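Local structure of pullulanase (Klebsiella oxytoca, 2YOC) at residues V480-Q485 and T540-W545; G883-R888 and Y898-P903; V467-T472 and P549-V554; A424-V429 and G443-V448; F875-Y880 and I905-S910. The protein hydrolyses alpha-1,6-glucosidic linkages in pullulan and related branched alpha-glucans and is secreted through a type 2 secretion system. One frame throughout, in Å; residues are numbered along the deposited sequence.

Interaction 1: V480-Q485 and T540-W545; sequences VADIQQ and TDSYNW. With CA (calcium ion), chain L.
Two irregular loops run past each other at Val480-Ala481 and Thr540, where Ala481 N donates to Thr540 O at 2.9 Å in an almost straight bond (168°). The CG of Asp482 stands beside the backbone N and opposite the carbonyl carbon (chi1 -59°), which carries the carboxylate across to Ser542. There the two oxygens act as a fork: Asp482 OD1 accepts from Ser542 N at 2.9 Å and Asp482 OD2 from Ser542 OG at 3.0 Å, each through its syn lone pair. A 2.9 Å bond from Asp482 N to Gln485 OE1 closes the type I beta turn Asp482-Gln485 with a side chain. Val480 lies alongside, its methyls against Thr540 O and Ser542 OG. Next door, Asp541 OD1 binds a calcium ion at 2.6 Å, with Ala538 O as second ligand. The contact joins the two ends of the helical insert, the pullulanase Ins region. The N-H and hydroxyl of Ser542, both fixed by the fork, meet the charge of Asp482, while the calcium probably offsets that of Asp541.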
# COMPACT_ATOMS: atom_id res chain seq x y z
N VAL B 480 39.09 -41.89 -19.89
CA VAL B 480 39.06 -40.80 -18.92
C VAL B 480 40.44 -40.53 -18.29
O VAL B 480 41.22 -41.46 -18.09
CB VAL B 480 37.95 -41.11 -17.85
CG1 VAL B 480 38.28 -40.55 -16.46
CG2 VAL B 480 36.57 -40.63 -18.32
N ALA B 481 40.71 -39.25 -17.95
CA ALA B 481 41.93 -38.81 -17.28
C ALA B 481 41.62 -37.71 -16.26
O ALA B 481 40.93 -36.74 -16.59
CB ALA B 481 42.93 -38.31 -18.29
N ASP B 482 42.11 -37.86 -15.02
CA ASP B 482 41.90 -36.86 -13.98
C ASP B 482 43.22 -36.17 -13.61
O ASP B 482 44.30 -36.67 -13.93
CB ASP B 482 41.18 -37.44 -12.76
CG ASP B 482 39.82 -38.01 -13.09
OD1 ASP B 482 38.91 -37.22 -13.42
OD2 ASP B 482 39.67 -39.24 -13.04
N ILE B 483 43.11 -35.00 -12.97
CA ILE B 483 44.23 -34.14 -12.57
C ILE B 483 45.30 -34.83 -11.72
O ILE B 483 46.47 -34.44 -11.77
CB ILE B 483 43.77 -32.78 -11.99
CG1 ILE B 483 43.02 -32.94 -10.67
CG2 ILE B 483 42.97 -31.98 -13.02
CD1 ILE B 483 43.00 -31.75 -9.86
N GLN B 484 44.91 -35.87 -10.97
CA GLN B 484 45.77 -36.67 -10.09
C GLN B 484 46.85 -37.41 -10.88
O GLN B 484 47.93 -37.67 -10.35
CB GLN B 484 44.91 -37.70 -9.32
CG GLN B 484 44.00 -37.09 -8.23
CD GLN B 484 42.73 -36.42 -8.73
OE1 GLN B 484 41.98 -36.95 -9.56
NE2 GLN B 484 42.41 -35.26 -8.17
N GLN B 485 46.55 -37.72 -12.15
CA GLN B 485 47.35 -38.51 -13.09
C GLN B 485 48.31 -37.68 -13.97
O GLN B 485 48.08 -36.48 -14.15
CB GLN B 485 46.41 -39.36 -13.96
CG GLN B 485 45.56 -40.32 -13.13
CD GLN B 485 44.46 -40.95 -13.93
OE1 GLN B 485 43.54 -40.29 -14.45
NE2 GLN B 485 44.50 -42.26 -14.03
N THR B 540 37.27 -34.73 -20.44
CA THR B 540 37.73 -36.10 -20.22
C THR B 540 37.87 -36.46 -18.74
O THR B 540 38.52 -37.47 -18.40
CB THR B 540 39.05 -36.30 -20.95
OG1 THR B 540 40.07 -35.48 -20.34
CG2 THR B 540 38.94 -36.04 -22.44
N ASP B 541 37.30 -35.62 -17.84
CA ASP B 541 37.38 -35.89 -16.40
C ASP B 541 36.24 -36.84 -15.93
O ASP B 541 35.43 -37.32 -16.75
CB ASP B 541 37.52 -34.58 -15.57
CG ASP B 541 36.31 -33.64 -15.43
OD1 ASP B 541 35.23 -33.94 -16.00
OD2 ASP B 541 36.46 -32.58 -14.77
N SER B 542 36.24 -37.14 -14.62
CA SER B 542 35.26 -37.97 -13.94
C SER B 542 34.25 -37.06 -13.19
O SER B 542 33.32 -37.54 -12.50
CB SER B 542 35.98 -38.90 -12.97
OG SER B 542 36.82 -39.82 -13.66
N TYR B 543 34.45 -35.73 -13.36
CA TYR B 543 33.67 -34.70 -12.69
C TYR B 543 32.50 -34.09 -13.46
O TYR B 543 32.69 -33.36 -14.44
CB TYR B 543 34.57 -33.59 -12.11
CG TYR B 543 33.87 -32.80 -11.05
CD1 TYR B 543 32.93 -31.82 -11.38
CD2 TYR B 543 34.08 -33.06 -9.70
CE1 TYR B 543 32.20 -31.15 -10.40
CE2 TYR B 543 33.36 -32.39 -8.71
CZ TYR B 543 32.43 -31.43 -9.06
OH TYR B 543 31.71 -30.77 -8.09
N ASN B 544 31.31 -34.31 -12.94
CA ASN B 544 30.07 -33.70 -13.37
C ASN B 544 29.13 -33.81 -12.19
O ASN B 544 29.25 -34.77 -11.41
CB ASN B 544 29.46 -34.31 -14.62
CG ASN B 544 28.39 -33.42 -15.19
OD1 ASN B 544 27.32 -33.20 -14.60
ND2 ASN B 544 28.67 -32.78 -16.30
N TRP B 545 28.24 -32.81 -12.01
CA TRP B 545 27.23 -32.85 -10.95
C TRP B 545 26.32 -34.06 -11.22
O TRP B 545 26.08 -34.88 -10.32
CB TRP B 545 26.43 -31.57 -10.96
CG TRP B 545 27.13 -30.37 -10.41
CD1 TRP B 545 28.29 -30.34 -9.67
CD2 TRP B 545 26.66 -29.01 -10.46
NE1 TRP B 545 28.59 -29.05 -9.31
CE2 TRP B 545 27.61 -28.21 -9.78
CE3 TRP B 545 25.55 -28.39 -11.06
CZ2 TRP B 545 27.47 -26.82 -9.67
CZ3 TRP B 545 25.43 -27.01 -10.98
CH2 TRP B 545 26.37 -26.24 -10.28
CA CA L . 33.01 -34.14 -17.43

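Interaction 2: G883-R888 and Y898-P903; sequences GDWFNR and YNVGMP
Trp885 NE1 donates to Val900 O at 2.9 Å, with an angle of 164° at the hydrogen. The oxygen sits at the indole edge, close to the ring plane, while the N-H reaches the carbonyl from 34° out of its plane. CG of Trp885 is anti to the backbone N (chi1 -161°), which swings the indole out from helix 883-886 to this carbonyl. Val900 points at the helix: its CG2 settles 4.3 Å from Phe886 CD1 and reaches the pyrrole side of the tryptophan as well. The two aromatic neighbours meet with the indole edge over the phenyl, Trp885 CD1 standing 3.7 Å above one face of the Phe886 ring, toward its rim. Farther along, the phenyl follows the backbone of the other segment, with Gly901 O at its edge, 3.9 Å from Phe886 CE1, and Met902 O obliquely placed near CZ. Gly901 O accepts a hydrogen bond from Ser874 OG, and the indole packs against helices 512-520 and 529-537. The short helix and the loop that covers it both belong to the long excursion after strand 860-864, the eighth strand of the (beta/alpha)8 barrel expected of an alpha-amylase-family glucosidase.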
# COMPACT_ATOMS: atom_id res chain seq x y z
N GLY B 883 35.45 -29.28 -12.70
CA GLY B 883 36.25 -30.37 -12.17
C GLY B 883 36.68 -30.32 -10.73
O GLY B 883 36.16 -29.54 -9.93
N ASP B 884 37.64 -31.20 -10.40
CA ASP B 884 38.21 -31.33 -9.06
C ASP B 884 38.85 -30.01 -8.61
O ASP B 884 38.75 -29.67 -7.44
CB ASP B 884 39.26 -32.47 -9.04
CG ASP B 884 38.73 -33.88 -9.26
OD1 ASP B 884 37.64 -34.19 -8.74
OD2 ASP B 884 39.45 -34.68 -9.90
N TRP B 885 39.48 -29.27 -9.56
CA TRP B 885 40.15 -28.01 -9.28
C TRP B 885 39.29 -26.97 -8.56
O TRP B 885 39.60 -26.62 -7.42
CB TRP B 885 40.79 -27.41 -10.53
CG TRP B 885 41.85 -26.39 -10.21
CD1 TRP B 885 41.77 -25.04 -10.37
CD2 TRP B 885 43.14 -26.65 -9.64
NE1 TRP B 885 42.94 -24.44 -9.95
CE2 TRP B 885 43.81 -25.41 -9.52
CE3 TRP B 885 43.82 -27.82 -9.24
CZ2 TRP B 885 45.10 -25.30 -9.00
CZ3 TRP B 885 45.10 -27.72 -8.74
CH2 TRP B 885 45.73 -26.47 -8.62
N PHE B 886 38.22 -26.49 -9.20
CA PHE B 886 37.37 -25.45 -8.62
C PHE B 886 36.44 -25.89 -7.50
O PHE B 886 36.23 -25.14 -6.55
CB PHE B 886 36.64 -24.65 -9.70
CG PHE B 886 37.59 -23.81 -10.52
CD1 PHE B 886 37.98 -22.55 -10.08
CD2 PHE B 886 38.13 -24.30 -11.70
CE1 PHE B 886 38.89 -21.78 -10.82
CE2 PHE B 886 39.05 -23.53 -12.44
CZ PHE B 886 39.41 -22.28 -12.00
N ASN B 887 35.93 -27.12 -7.58
CA ASN B 887 35.00 -27.71 -6.61
C ASN B 887 35.70 -28.42 -5.46
O ASN B 887 35.11 -29.27 -4.79
CB ASN B 887 34.07 -28.65 -7.35
CG ASN B 887 33.05 -27.95 -8.16
OD1 ASN B 887 31.96 -27.61 -7.67
ND2 ASN B 887 33.33 -27.80 -9.43
N ARG B 888 36.94 -28.06 -5.20
CA ARG B 888 37.78 -28.65 -4.18
C ARG B 888 37.35 -28.27 -2.78
O ARG B 888 37.13 -27.08 -2.49
CB ARG B 888 39.24 -28.25 -4.42
CG ARG B 888 40.21 -28.72 -3.37
CD ARG B 888 41.61 -28.29 -3.70
NE ARG B 888 42.52 -28.63 -2.61
CZ ARG B 888 42.92 -27.77 -1.68
NH1 ARG B 888 42.53 -26.50 -1.72
NH2 ARG B 888 43.74 -28.18 -0.71
N TYR B 898 40.24 -20.68 -2.13
CA TYR B 898 40.04 -19.33 -2.65
C TYR B 898 41.25 -18.91 -3.46
O TYR B 898 42.35 -19.35 -3.16
CB TYR B 898 39.76 -18.36 -1.50
CG TYR B 898 39.50 -16.92 -1.89
CD1 TYR B 898 38.25 -16.51 -2.36
CD2 TYR B 898 40.47 -15.94 -1.70
CE1 TYR B 898 37.99 -15.18 -2.67
CE2 TYR B 898 40.22 -14.60 -2.00
CZ TYR B 898 38.98 -14.22 -2.49
OH TYR B 898 38.73 -12.91 -2.79
N ASN B 899 41.03 -18.09 -4.52
CA ASN B 899 42.09 -17.59 -5.41
C ASN B 899 43.04 -18.73 -5.86
O ASN B 899 44.19 -18.86 -5.39
CB ASN B 899 42.84 -16.40 -4.77
CG ASN B 899 43.90 -15.78 -5.62
OD1 ASN B 899 43.72 -15.58 -6.82
ND2 ASN B 899 45.02 -15.49 -5.01
N VAL B 900 42.48 -19.60 -6.71
CA VAL B 900 43.17 -20.77 -7.27
C VAL B 900 43.16 -20.67 -8.78
O VAL B 900 43.55 -21.61 -9.47
CB VAL B 900 42.58 -22.10 -6.75
CG1 VAL B 900 42.81 -22.26 -5.25
CG2 VAL B 900 41.09 -22.25 -7.09
N GLY B 901 42.71 -19.52 -9.28
CA GLY B 901 42.62 -19.21 -10.70
C GLY B 901 41.40 -18.41 -11.08
O GLY B 901 40.46 -18.29 -10.29
N MSE B 902 41.40 -17.85 -12.29
CA MSE B 902 40.24 -17.12 -12.78
C MSE B 902 39.18 -18.15 -13.14
O MSE B 902 39.53 -19.17 -13.72
CB MSE B 902 40.59 -16.25 -14.02
CG MSE B 902 41.50 -15.05 -13.72
SE MSE B 902 40.98 -13.91 -12.21
CE MSE B 902 39.57 -12.86 -13.02
N PRO B 903 37.89 -17.96 -12.77
CA PRO B 903 36.87 -18.97 -13.12
C PRO B 903 36.55 -19.03 -14.62
O PRO B 903 37.10 -18.23 -15.39
CB PRO B 903 35.67 -18.54 -12.29
CG PRO B 903 35.82 -17.09 -12.11
CD PRO B 903 37.29 -16.81 -12.07

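Interaction 3: V467-T472 and P549-V554; sequences VFDLAT and PFHYTV. With CA (calcium ion), chain K.
Asp469 and His551 are brought side by side by their first torsions: CG of Asp469 lies anti to its backbone N (chi1 177°), that of His551 beside its own N (chi1 -62°). Carboxylate and imidazole are then nearly coplanar, 18° apart, and His551 ND1 donates to Asp469 OD2 at 2.8 Å. Ser376 OG binds the same oxygen, and Thr365 OG1 holds the far nitrogen of the ring. The other oxygen, Asp469 OD1, turns to a calcium ion at 2.3 Å, joined by Leu470 O at 2.4 Å, and Glu475 and Glu556 complete the site. The backbones form an antiparallel bridge broken by a beta bulge, in which Asp469 O receives Phe550 N at 2.8 Å and, weakly, His551 N at 3.3 Å. The Phe550 ring lies alongside the carboxylate, one face turned to His551 CE1, and Ala471 CB rests on Phe550 CB at 4.0 Å. Phe468 directs its edge at Pro549, with Phe468 CE1 coming within 3.7 Å of Pro549 CA.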
# COMPACT_ATOMS: atom_id res chain seq x y z
N VAL B 467 23.22 -39.34 -8.10
CA VAL B 467 23.76 -40.69 -7.88
C VAL B 467 22.96 -41.75 -8.63
O VAL B 467 23.19 -42.95 -8.46
CB VAL B 467 24.04 -41.09 -6.41
CG1 VAL B 467 25.22 -40.32 -5.84
CG2 VAL B 467 22.81 -40.96 -5.52
N PHE B 468 22.01 -41.31 -9.47
CA PHE B 468 21.29 -42.20 -10.38
C PHE B 468 22.21 -42.34 -11.65
O PHE B 468 23.30 -41.75 -11.69
CB PHE B 468 19.91 -41.63 -10.75
CG PHE B 468 19.93 -40.21 -11.27
CD1 PHE B 468 20.19 -39.95 -12.60
CD2 PHE B 468 19.69 -39.14 -10.42
CE1 PHE B 468 20.25 -38.64 -13.08
CE2 PHE B 468 19.73 -37.82 -10.89
CZ PHE B 468 20.00 -37.58 -12.22
N ASP B 469 21.77 -43.05 -12.68
CA ASP B 469 22.64 -43.17 -13.84
C ASP B 469 22.78 -41.91 -14.73
O ASP B 469 21.92 -41.64 -15.58
CB ASP B 469 22.41 -44.47 -14.62
CG ASP B 469 23.26 -44.58 -15.87
OD1 ASP B 469 24.48 -44.26 -15.79
OD2 ASP B 469 22.71 -44.98 -16.92
N LEU B 470 23.89 -41.16 -14.53
CA LEU B 470 24.17 -39.97 -15.34
C LEU B 470 24.82 -40.37 -16.61
O LEU B 470 25.40 -41.45 -16.70
CB LEU B 470 24.99 -38.88 -14.62
CG LEU B 470 25.99 -39.32 -13.56
CD1 LEU B 470 27.30 -38.59 -13.71
CD2 LEU B 470 25.42 -39.12 -12.17
N ALA B 471 24.66 -39.54 -17.62
CA ALA B 471 25.16 -39.76 -18.97
C ALA B 471 26.54 -39.14 -19.21
O ALA B 471 27.34 -39.70 -19.97
CB ALA B 471 24.16 -39.19 -19.96
N THR B 472 26.82 -38.01 -18.55
CA THR B 472 27.97 -37.11 -18.70
C THR B 472 29.36 -37.49 -18.13
O THR B 472 30.23 -36.61 -17.99
CB THR B 472 27.53 -35.68 -18.41
OG1 THR B 472 26.79 -35.65 -17.18
CG2 THR B 472 26.70 -35.11 -19.54
N PRO B 549 20.12 -37.20 -16.88
CA PRO B 549 19.66 -38.59 -16.71
C PRO B 549 19.77 -39.49 -17.92
O PRO B 549 19.27 -39.15 -18.99
CB PRO B 549 18.19 -38.45 -16.29
CG PRO B 549 18.00 -37.01 -15.93
CD PRO B 549 19.01 -36.23 -16.72
N PHE B 550 20.41 -40.66 -17.73
CA PHE B 550 20.53 -41.72 -18.75
C PHE B 550 19.45 -42.78 -18.38
O PHE B 550 18.52 -43.03 -19.17
CB PHE B 550 21.94 -42.33 -18.74
CG PHE B 550 22.40 -43.02 -20.00
CD1 PHE B 550 21.50 -43.32 -21.03
CD2 PHE B 550 23.72 -43.39 -20.16
CE1 PHE B 550 21.92 -43.98 -22.19
CE2 PHE B 550 24.14 -44.04 -21.33
CZ PHE B 550 23.24 -44.31 -22.34
N HIS B 551 19.54 -43.33 -17.14
CA HIS B 551 18.58 -44.27 -16.56
C HIS B 551 18.22 -43.78 -15.15
O HIS B 551 19.10 -43.51 -14.33
CB HIS B 551 19.14 -45.70 -16.55
CG HIS B 551 19.43 -46.26 -17.92
ND1 HIS B 551 20.61 -45.97 -18.57
CD2 HIS B 551 18.69 -47.07 -18.71
CE1 HIS B 551 20.55 -46.62 -19.73
NE2 HIS B 551 19.42 -47.29 -19.86
N TYR B 552 16.93 -43.59 -14.90
CA TYR B 552 16.46 -43.06 -13.63
C TYR B 552 16.59 -43.97 -12.43
O TYR B 552 16.61 -43.47 -11.30
CB TYR B 552 15.01 -42.67 -13.77
CG TYR B 552 14.76 -41.55 -14.74
CD1 TYR B 552 15.16 -40.25 -14.45
CD2 TYR B 552 14.08 -41.77 -15.93
CE1 TYR B 552 14.89 -39.19 -15.32
CE2 TYR B 552 13.80 -40.71 -16.81
CZ TYR B 552 14.22 -39.43 -16.50
OH TYR B 552 13.94 -38.38 -17.33
N THR B 553 16.56 -45.29 -12.66
CA THR B 553 16.47 -46.25 -11.56
C THR B 553 17.68 -47.19 -11.38
O THR B 553 17.56 -48.35 -10.94
CB THR B 553 15.06 -46.88 -11.55
OG1 THR B 553 14.13 -46.01 -12.22
CG2 THR B 553 14.57 -47.15 -10.17
N VAL B 554 18.85 -46.70 -11.74
CA VAL B 554 20.10 -47.43 -11.57
C VAL B 554 21.09 -46.46 -10.96
O VAL B 554 21.14 -45.30 -11.39
CB VAL B 554 20.69 -48.03 -12.87
CG1 VAL B 554 21.83 -48.99 -12.57
CG2 VAL B 554 19.65 -48.72 -13.72
CA CA K . 26.58 -43.52 -16.38

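Interaction 4: A424-V429 and G443-V448; sequences AWDQTV and GDSNMV
The carboxylate of Asp426 and the amide of Asn446 cross obliquely, their planes 25° apart, with no hydrogen bond between them. One face of the carboxylate is taken up by Thr428: Thr428 OG1 (2.7 Å) and Thr428 N (3.2 Å) both reach Asp426 OD1 from that same face, and the second bond makes an Asx turn. At the other end, Asp426 OD2 is approached nearly along its C-O axis by Met447 N at 2.8 Å. Thr428 OG1 lies between its N and carbonyl carbon (chi1 54°), where it also accepts from Asn446 N at 2.8 Å; the Thr428 side chain crosses that of Asn446 at about a right angle. Ser445 N-caps helix 446-457, its OG accepting from Val448 N at 2.9 Å, and Val429 CG2 packs on Ser445 CB at 3.6 Å. Three successive N-H groups of the first helical turn are thus satisfied by Thr428, Asp426 and Ser445 respectively, the first two from segment 424-429, and the helix start would probably stabilise the charge of Asp426.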
# COMPACT_ATOMS: atom_id res chain seq x y z
N ALA B 424 37.59 -36.80 -3.42
CA ALA B 424 38.57 -36.61 -4.50
C ALA B 424 39.94 -36.12 -4.02
O ALA B 424 40.97 -36.54 -4.57
CB ALA B 424 38.04 -35.68 -5.57
N TRP B 425 39.94 -35.24 -2.99
CA TRP B 425 41.17 -34.66 -2.47
C TRP B 425 41.62 -35.24 -1.12
O TRP B 425 42.73 -34.93 -0.68
CB TRP B 425 41.06 -33.12 -2.39
CG TRP B 425 40.79 -32.44 -3.69
CD1 TRP B 425 39.57 -32.17 -4.25
CD2 TRP B 425 41.76 -31.86 -4.56
NE1 TRP B 425 39.73 -31.49 -5.44
CE2 TRP B 425 41.06 -31.31 -5.66
CE3 TRP B 425 43.16 -31.81 -4.55
CZ2 TRP B 425 41.72 -30.69 -6.73
CZ3 TRP B 425 43.81 -31.20 -5.61
CH2 TRP B 425 43.09 -30.63 -6.68
N ASP B 426 40.79 -36.05 -0.46
CA ASP B 426 41.18 -36.58 0.84
C ASP B 426 42.16 -37.74 0.79
O ASP B 426 41.79 -38.87 0.46
CB ASP B 426 39.98 -36.84 1.76
CG ASP B 426 40.36 -36.99 3.23
OD1 ASP B 426 41.56 -36.80 3.56
OD2 ASP B 426 39.45 -37.26 4.05
N GLN B 427 43.40 -37.45 1.17
CA GLN B 427 44.52 -38.39 1.19
C GLN B 427 44.33 -39.52 2.19
O GLN B 427 44.78 -40.64 1.94
CB GLN B 427 45.86 -37.65 1.43
CG GLN B 427 46.18 -36.61 0.35
CD GLN B 427 46.41 -37.22 -1.02
OE1 GLN B 427 47.12 -38.23 -1.19
NE2 GLN B 427 45.84 -36.58 -2.05
N THR B 428 43.61 -39.24 3.31
CA THR B 428 43.35 -40.24 4.35
C THR B 428 42.36 -41.31 3.88
O THR B 428 42.11 -42.29 4.61
CB THR B 428 42.97 -39.59 5.67
OG1 THR B 428 41.87 -38.70 5.47
CG2 THR B 428 44.11 -38.86 6.31
N VAL B 429 41.80 -41.12 2.66
CA VAL B 429 40.88 -42.06 2.02
C VAL B 429 41.73 -42.92 1.06
O VAL B 429 42.36 -42.33 0.17
CB VAL B 429 39.73 -41.36 1.25
CG1 VAL B 429 38.77 -42.39 0.64
CG2 VAL B 429 38.97 -40.38 2.13
N GLY B 443 36.40 -45.01 7.67
CA GLY B 443 36.16 -44.55 9.03
C GLY B 443 37.24 -43.65 9.61
O GLY B 443 36.94 -42.74 10.38
N ASP B 444 38.50 -43.89 9.18
CA ASP B 444 39.66 -43.15 9.63
C ASP B 444 40.14 -42.16 8.56
O ASP B 444 41.32 -42.16 8.19
CB ASP B 444 40.75 -44.13 10.09
CG ASP B 444 40.31 -45.07 11.21
OD1 ASP B 444 39.87 -44.56 12.28
OD2 ASP B 444 40.41 -46.31 11.03
N SER B 445 39.24 -41.33 8.07
CA SER B 445 39.60 -40.30 7.11
C SER B 445 39.22 -38.92 7.65
O SER B 445 38.38 -38.83 8.56
CB SER B 445 38.93 -40.57 5.77
OG SER B 445 37.55 -40.25 5.78
N ASN B 446 39.82 -37.86 7.11
CA ASN B 446 39.50 -36.49 7.53
C ASN B 446 38.04 -36.18 7.19
O ASN B 446 37.32 -35.64 8.03
CB ASN B 446 40.40 -35.47 6.83
CG ASN B 446 41.88 -35.60 7.10
OD1 ASN B 446 42.33 -36.21 8.09
ND2 ASN B 446 42.66 -35.03 6.18
N MSE B 447 37.61 -36.55 5.97
CA MSE B 447 36.24 -36.35 5.50
C MSE B 447 35.27 -37.13 6.38
O MSE B 447 34.41 -36.51 6.99
CB MSE B 447 36.13 -36.72 4.02
CG MSE B 447 34.77 -36.46 3.41
SE MSE B 447 33.60 -37.99 3.59
CE MSE B 447 34.53 -39.30 2.50
N VAL B 448 35.41 -38.47 6.47
CA VAL B 448 34.48 -39.29 7.26
C VAL B 448 34.36 -38.79 8.70
O VAL B 448 33.25 -38.50 9.14
CB VAL B 448 34.70 -40.81 7.14
CG1 VAL B 448 33.89 -41.58 8.19
CG2 VAL B 448 34.37 -41.30 5.73

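Interaction 5: F875-Y880 and I905-S910; sequences FTRDSY and ISDDGS
Arg877 lays its guanidinium obliquely against Asp907, the two flat groups turned 66° apart. Asp907 OD2 stands over one face, well out of the guanidinium plane, where no N-H points at it; the salt bridge, 3.7 Å from Arg877 NE to Asp907 OD2, is therefore long and rests on charge alone. The arginine runs out extended from its backbone and then bends at chi3 (73°), which turns the head toward Asp907 and brings Asp907 O to the guanidinium edge, 3.6 Å from Arg877 NH2. Directed bonding falls instead to the backbone. Asp908 OD2 accepts from Arg877 N at 2.9 Å on its syn side, slightly out of the carboxylate plane, with an angle of 152° at the hydrogen. Asp907 OD2 takes a weak bond from Asp878 N at 3.4 Å. Asp908 OD1 has a weak partner in Asn911 ND2. Nearby, Phe875 packs on helix 912-919 and meets the rings of Tyr832 and Tyr898. The loop after barrel strand 860-864 is in this way tied to helix 905-908. Two neighbouring helix carboxylates receive two consecutive N-H groups of that loop, and the guanidinium probably offsets the charge of Asp907 and, more weakly, that of Asp908, without fixing their orientation.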
# COMPACT_ATOMS: atom_id res chain seq x y z
N PHE B 875 35.37 -17.83 -7.31
CA PHE B 875 34.32 -17.07 -7.99
C PHE B 875 33.55 -17.81 -9.09
O PHE B 875 32.79 -17.18 -9.85
CB PHE B 875 34.80 -15.65 -8.39
CG PHE B 875 35.35 -14.84 -7.23
CD1 PHE B 875 34.50 -14.16 -6.36
CD2 PHE B 875 36.72 -14.78 -6.98
CE1 PHE B 875 35.00 -13.43 -5.29
CE2 PHE B 875 37.22 -14.04 -5.91
CZ PHE B 875 36.36 -13.36 -5.08
N THR B 876 33.70 -19.16 -9.16
CA THR B 876 32.98 -19.94 -10.17
C THR B 876 31.50 -19.89 -9.85
O THR B 876 31.11 -20.14 -8.71
CB THR B 876 33.52 -21.37 -10.27
OG1 THR B 876 34.93 -21.31 -10.40
CG2 THR B 876 32.97 -22.11 -11.47
N ARG B 877 30.68 -19.52 -10.84
CA ARG B 877 29.24 -19.44 -10.67
C ARG B 877 28.60 -20.82 -10.90
O ARG B 877 27.95 -21.36 -9.99
CB ARG B 877 28.66 -18.33 -11.56
CG ARG B 877 27.14 -18.26 -11.60
CD ARG B 877 26.64 -16.98 -12.24
NE ARG B 877 26.82 -16.92 -13.70
CZ ARG B 877 25.90 -17.30 -14.58
NH1 ARG B 877 24.76 -17.84 -14.18
NH2 ARG B 877 26.14 -17.18 -15.88
N ASP B 878 28.81 -21.41 -12.10
CA ASP B 878 28.21 -22.71 -12.45
C ASP B 878 29.22 -23.85 -12.52
O ASP B 878 29.48 -24.39 -13.60
CB ASP B 878 27.39 -22.60 -13.75
CG ASP B 878 26.22 -23.55 -13.79
OD1 ASP B 878 25.62 -23.83 -12.70
OD2 ASP B 878 25.84 -23.96 -14.90
N SER B 879 29.76 -24.24 -11.36
CA SER B 879 30.81 -25.25 -11.23
C SER B 879 30.53 -26.69 -11.68
O SER B 879 31.35 -27.56 -11.38
CB SER B 879 31.40 -25.22 -9.82
OG SER B 879 30.47 -25.68 -8.85
N TYR B 880 29.42 -26.95 -12.42
CA TYR B 880 29.05 -28.29 -12.90
C TYR B 880 30.15 -29.06 -13.64
O TYR B 880 30.29 -30.26 -13.43
CB TYR B 880 27.70 -28.33 -13.63
CG TYR B 880 27.73 -27.85 -15.06
CD1 TYR B 880 27.62 -26.50 -15.36
CD2 TYR B 880 27.82 -28.75 -16.12
CE1 TYR B 880 27.64 -26.04 -16.68
CE2 TYR B 880 27.83 -28.31 -17.44
CZ TYR B 880 27.74 -26.95 -17.72
OH TYR B 880 27.75 -26.51 -19.02
N ILE B 905 35.69 -18.44 -18.23
CA ILE B 905 35.48 -17.28 -19.12
C ILE B 905 34.09 -17.22 -19.71
O ILE B 905 33.50 -16.15 -19.79
CB ILE B 905 36.47 -17.19 -20.32
CG1 ILE B 905 37.16 -18.54 -20.70
CG2 ILE B 905 37.45 -16.05 -20.13
CD1 ILE B 905 36.25 -19.94 -20.93
N SER B 906 33.60 -18.38 -20.17
CA SER B 906 32.31 -18.54 -20.79
C SER B 906 31.19 -17.99 -19.93
O SER B 906 30.32 -17.26 -20.44
CB SER B 906 32.06 -20.00 -21.14
OG SER B 906 32.75 -20.87 -20.27
N ASP B 907 31.24 -18.29 -18.62
CA ASP B 907 30.17 -17.88 -17.72
C ASP B 907 30.48 -16.83 -16.65
O ASP B 907 29.55 -16.19 -16.13
CB ASP B 907 29.36 -19.11 -17.25
CG ASP B 907 29.71 -19.83 -15.97
OD1 ASP B 907 30.63 -20.69 -16.00
OD2 ASP B 907 28.97 -19.64 -14.96
N ASP B 908 31.77 -16.57 -16.41
CA ASP B 908 32.24 -15.59 -15.42
C ASP B 908 33.20 -14.49 -15.96
O ASP B 908 33.63 -13.63 -15.18
CB ASP B 908 32.85 -16.31 -14.20
CG ASP B 908 31.83 -16.79 -13.19
OD1 ASP B 908 31.31 -15.94 -12.43
OD2 ASP B 908 31.62 -18.01 -13.09
N GLY B 909 33.48 -14.50 -17.26
CA GLY B 909 34.36 -13.53 -17.92
C GLY B 909 33.90 -12.09 -17.75
O GLY B 909 34.71 -11.18 -17.55
N SER B 910 32.59 -11.92 -17.77
CA SER B 910 31.86 -10.68 -17.57
C SER B 910 32.01 -10.15 -16.14
O SER B 910 31.51 -9.07 -15.86
CB SER B 910 30.38 -10.94 -17.86
OG SER B 910 29.99 -12.26 -17.50

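From the N terminus, interaction 4 closes first, a short loop that leads into helix 446-457. Interaction 3 then opens just beyond barrel strand 461-464 and closes a long loop at 549-554; interaction 1 lies wholly within it, pinching the helical insert at 480-485 and 540-545. After the last barrel strand, interaction 5 spans 875-910 and encloses interaction 2. No pair crosses. Interactions 1 and 4 meet the pair 2 and 5, though interaction 4 does not reach interaction 5, while interaction 3 touches only interaction 1. Trp425 NE1 lies 2.9 Å from Asp884 O, Tyr543 OH 3.2 Å from Asn887 OD1, and Trp545 packs on Ser879 and Tyr880. Loops after the first, second and eighth barrel strands are thereby joined.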